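PDB 4DXF: staphylococcal enterotoxin-like toxin from Staphylococcus aureus, which probably binds host carbohydrate (sialylated glycans in related superantigen-like proteins) and has a superantigen fold of an OB-fold and a beta-grasp domain. Local coordinates for residues F54-A59 / V80-N85. Numbering follows the deposited sequence.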
loop_
_atom_site.group_PDB
_atom_site.type_symbol
_atom_site.label_atom_id
_atom_site.label_comp_id
_atom_site.label_asym_id
_atom_site.label_seq_id
_atom_site.Cartn_x
_atom_site.Cartn_y
_atom_site.Cartn_z
ATOM N N PHE A 54 -0.796 -8.173 20.765
ATOM C CA PHE A 54 -2.040 -7.666 20.183
ATOM C C PHE A 54 -2.713 -8.567 19.148
ATOM O O PHE A 54 -2.089 -9.300 18.313
ATOM C CB PHE A 54 -1.784 -6.280 19.533
ATOM C CG PHE A 54 -1.280 -5.244 20.511
ATOM C CD1 PHE A 54 -2.183 -4.520 21.315
ATOM C CD2 PHE A 54 0.087 -5.011 20.656
ATOM C CE1 PHE A 54 -1.714 -3.552 22.254
ATOM C CE2 PHE A 54 0.581 -4.039 21.552
ATOM C CZ PHE A 54 -0.327 -3.297 22.365
ATOM N N ILE A 55 -4.035 -8.467 19.101
ATOM C CA ILE A 55 -4.706 -9.084 18.002
ATOM C C ILE A 55 -5.007 -8.034 16.921
ATOM O O ILE A 55 -5.834 -7.113 17.169
ATOM C CB ILE A 55 -6.034 -9.746 18.501
ATOM C CG1 ILE A 55 -5.793 -10.696 19.698
ATOM C CG2 ILE A 55 -6.723 -10.421 17.424
ATOM C CD1 ILE A 55 -7.138 -11.365 20.179
ATOM N N TYR A 56 -4.356 -8.135 15.773
ATOM C CA TYR A 56 -4.619 -7.203 14.672
ATOM C C TYR A 56 -5.767 -7.622 13.841
ATOM O O TYR A 56 -5.875 -8.747 13.358
ATOM C CB TYR A 56 -3.391 -6.865 13.799
ATOM C CG TYR A 56 -2.236 -6.337 14.545
ATOM C CD1 TYR A 56 -1.493 -7.147 15.396
ATOM C CD2 TYR A 56 -1.833 -4.968 14.414
ATOM C CE1 TYR A 56 -0.403 -6.626 16.131
ATOM C CE2 TYR A 56 -0.741 -4.464 15.131
ATOM C CZ TYR A 56 -0.020 -5.284 15.946
ATOM O OH TYR A 56 1.030 -4.790 16.642
ATOM N N LYS A 57 -6.736 -6.689 13.692
ATOM C CA LYS A 57 -7.914 -6.995 12.902
ATOM C C LYS A 57 -7.752 -6.443 11.517
ATOM O O LYS A 57 -7.760 -5.198 11.334
ATOM C CB LYS A 57 -9.149 -6.319 13.527
ATOM C CG LYS A 57 -9.413 -6.737 14.981
ATOM C CD LYS A 57 -10.562 -7.669 15.056
ATOM C CE LYS A 57 -10.670 -8.025 16.531
ATOM N NZ LYS A 57 -10.679 -9.468 16.607
ATOM N N ILE A 58 -7.643 -7.301 10.539
ATOM C CA ILE A 58 -7.382 -6.879 9.168
ATOM C C ILE A 58 -8.663 -6.949 8.331
ATOM O O ILE A 58 -9.176 -8.043 7.941
ATOM C CB ILE A 58 -6.206 -7.686 8.449
ATOM C CG1 ILE A 58 -4.925 -7.821 9.328
ATOM C CG2 ILE A 58 -5.897 -7.218 6.933
ATOM C CD1 ILE A 58 -4.277 -6.415 9.736
ATOM N N ALA A 59 -9.224 -5.759 8.008
ATOM C CA ALA A 59 -10.397 -5.789 7.140
ATOM C C ALA A 59 -10.322 -6.503 5.808
ATOM O O ALA A 59 -9.417 -6.290 4.969
ATOM C CB ALA A 59 -10.984 -4.310 6.964
ATOM N N VAL A 80 0.619 -3.531 7.176
ATOM C CA VAL A 80 -0.297 -2.905 8.147
ATOM C C VAL A 80 -0.028 -1.414 8.215
ATOM O O VAL A 80 1.080 -0.987 8.466
ATOM C CB VAL A 80 -0.187 -3.537 9.579
ATOM C CG1 VAL A 80 -1.038 -2.793 10.664
ATOM C CG2 VAL A 80 -0.545 -4.976 9.519
ATOM N N VAL A 81 -1.136 -0.658 8.147
ATOM C CA VAL A 81 -1.082 0.761 8.494
ATOM C C VAL A 81 -2.248 0.931 9.502
ATOM O O VAL A 81 -3.410 0.798 9.064
ATOM C CB VAL A 81 -1.356 1.632 7.208
ATOM C CG1 VAL A 81 -1.356 3.161 7.623
ATOM C CG2 VAL A 81 -0.276 1.439 6.167
ATOM N N LEU A 82 -1.956 1.107 10.792
ATOM C CA LEU A 82 -3.017 1.129 11.833
ATOM C C LEU A 82 -3.808 2.441 11.582
ATOM O O LEU A 82 -3.205 3.469 11.258
ATOM C CB LEU A 82 -2.490 1.137 13.216
ATOM C CG LEU A 82 -1.690 -0.117 13.619
ATOM C CD1 LEU A 82 -1.081 0.118 14.958
ATOM C CD2 LEU A 82 -2.751 -1.236 13.580
ATOM N N GLU A 83 -5.122 2.329 11.660
ATOM C CA GLU A 83 -5.990 3.484 11.342
ATOM C C GLU A 83 -7.106 3.558 12.353
ATOM O O GLU A 83 -7.467 2.548 12.974
ATOM C CB GLU A 83 -6.652 3.265 9.996
ATOM C CG GLU A 83 -5.810 3.464 8.812
ATOM C CD GLU A 83 -6.602 3.374 7.490
ATOM O OE1 GLU A 83 -7.714 3.954 7.362
ATOM O OE2 GLU A 83 -6.099 2.813 6.513
ATOM N N GLU A 84 -7.676 4.762 12.527
ATOM C CA GLU A 84 -8.904 4.789 13.301
ATOM C C GLU A 84 -10.098 4.302 12.466
ATOM O O GLU A 84 -10.047 4.192 11.230
ATOM C CB GLU A 84 -9.065 6.097 14.117
ATOM C CG GLU A 84 -8.179 6.010 15.380
ATOM C CD GLU A 84 -8.241 7.222 16.290
ATOM O OE1 GLU A 84 -8.772 7.091 17.422
ATOM O OE2 GLU A 84 -7.742 8.296 15.880
ATOM N N ASN A 85 -11.135 3.866 13.160
ATOM C CA ASN A 85 -12.177 3.121 12.480
ATOM C C ASN A 85 -13.520 3.275 13.208
ATOM O O ASN A 85 -13.550 3.787 14.338
ATOM C CB ASN A 85 -11.772 1.636 12.382
ATOM C CG ASN A 85 -11.690 0.962 13.729
ATOM O OD1 ASN A 85 -12.650 0.316 14.138
ATOM N ND2 ASN A 85 -10.558 1.084 14.419
#
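Tyr56 and Leu82 meet with the ring edge turned to a methyl: Leu82 CD2 lies near the plane of the phenol, 3.9 Å from Tyr56 CD2 and 4.1 Å from Tyr56 CE2. The two side chains cross at about a right angle, and a single branch of the leucine does the touching. Val80 comes to the same ring obliquely and more loosely, its CG1 4.4 Å from Tyr56 CD2. The other valine methyl, CG2, packs against the end of Ile58, with CD1 of that isoleucine 4.0 Å away. The valine thus divides its two branches between two residues of strand 56-59. CG1 lies trans to the valine's own backbone N (chi1 174°), which sends that methyl to the tyrosine while CG2, on the N side, meets the isoleucine. In Ile58 the second bend, chi2 -60°, folds CD1 round to the valine.

No hydrogen bond links the segments; the one polar end among the touching side chains, Tyr56 OH, bonds to Asp52 in the loop before its strand, which probably limits how the ring can swing. The backbone of Tyr56 pairs with Val49. Leu28 touches Tyr56, Val80 and Leu82 alike, and Phe30 meets the tyrosine ring with planes about 55° apart, so strand 28-31 adds to the same apolar cluster.

Strands 56-59 and 76-80 are not neighbours in the sheet of the OB-fold domain: strand 92-99 runs between them, pairing with both. Val80 and Ile58 therefore meet by side chains across the inside of the barrel, while Leu82, just beyond strand 76-80, covers the tyrosine's ring edge at the cluster's margin. With some 133 Å² buried in total, this modest apolar contact depends on van der Waals fit and, for its three buried residues, on burial from water rather than on directed bonds.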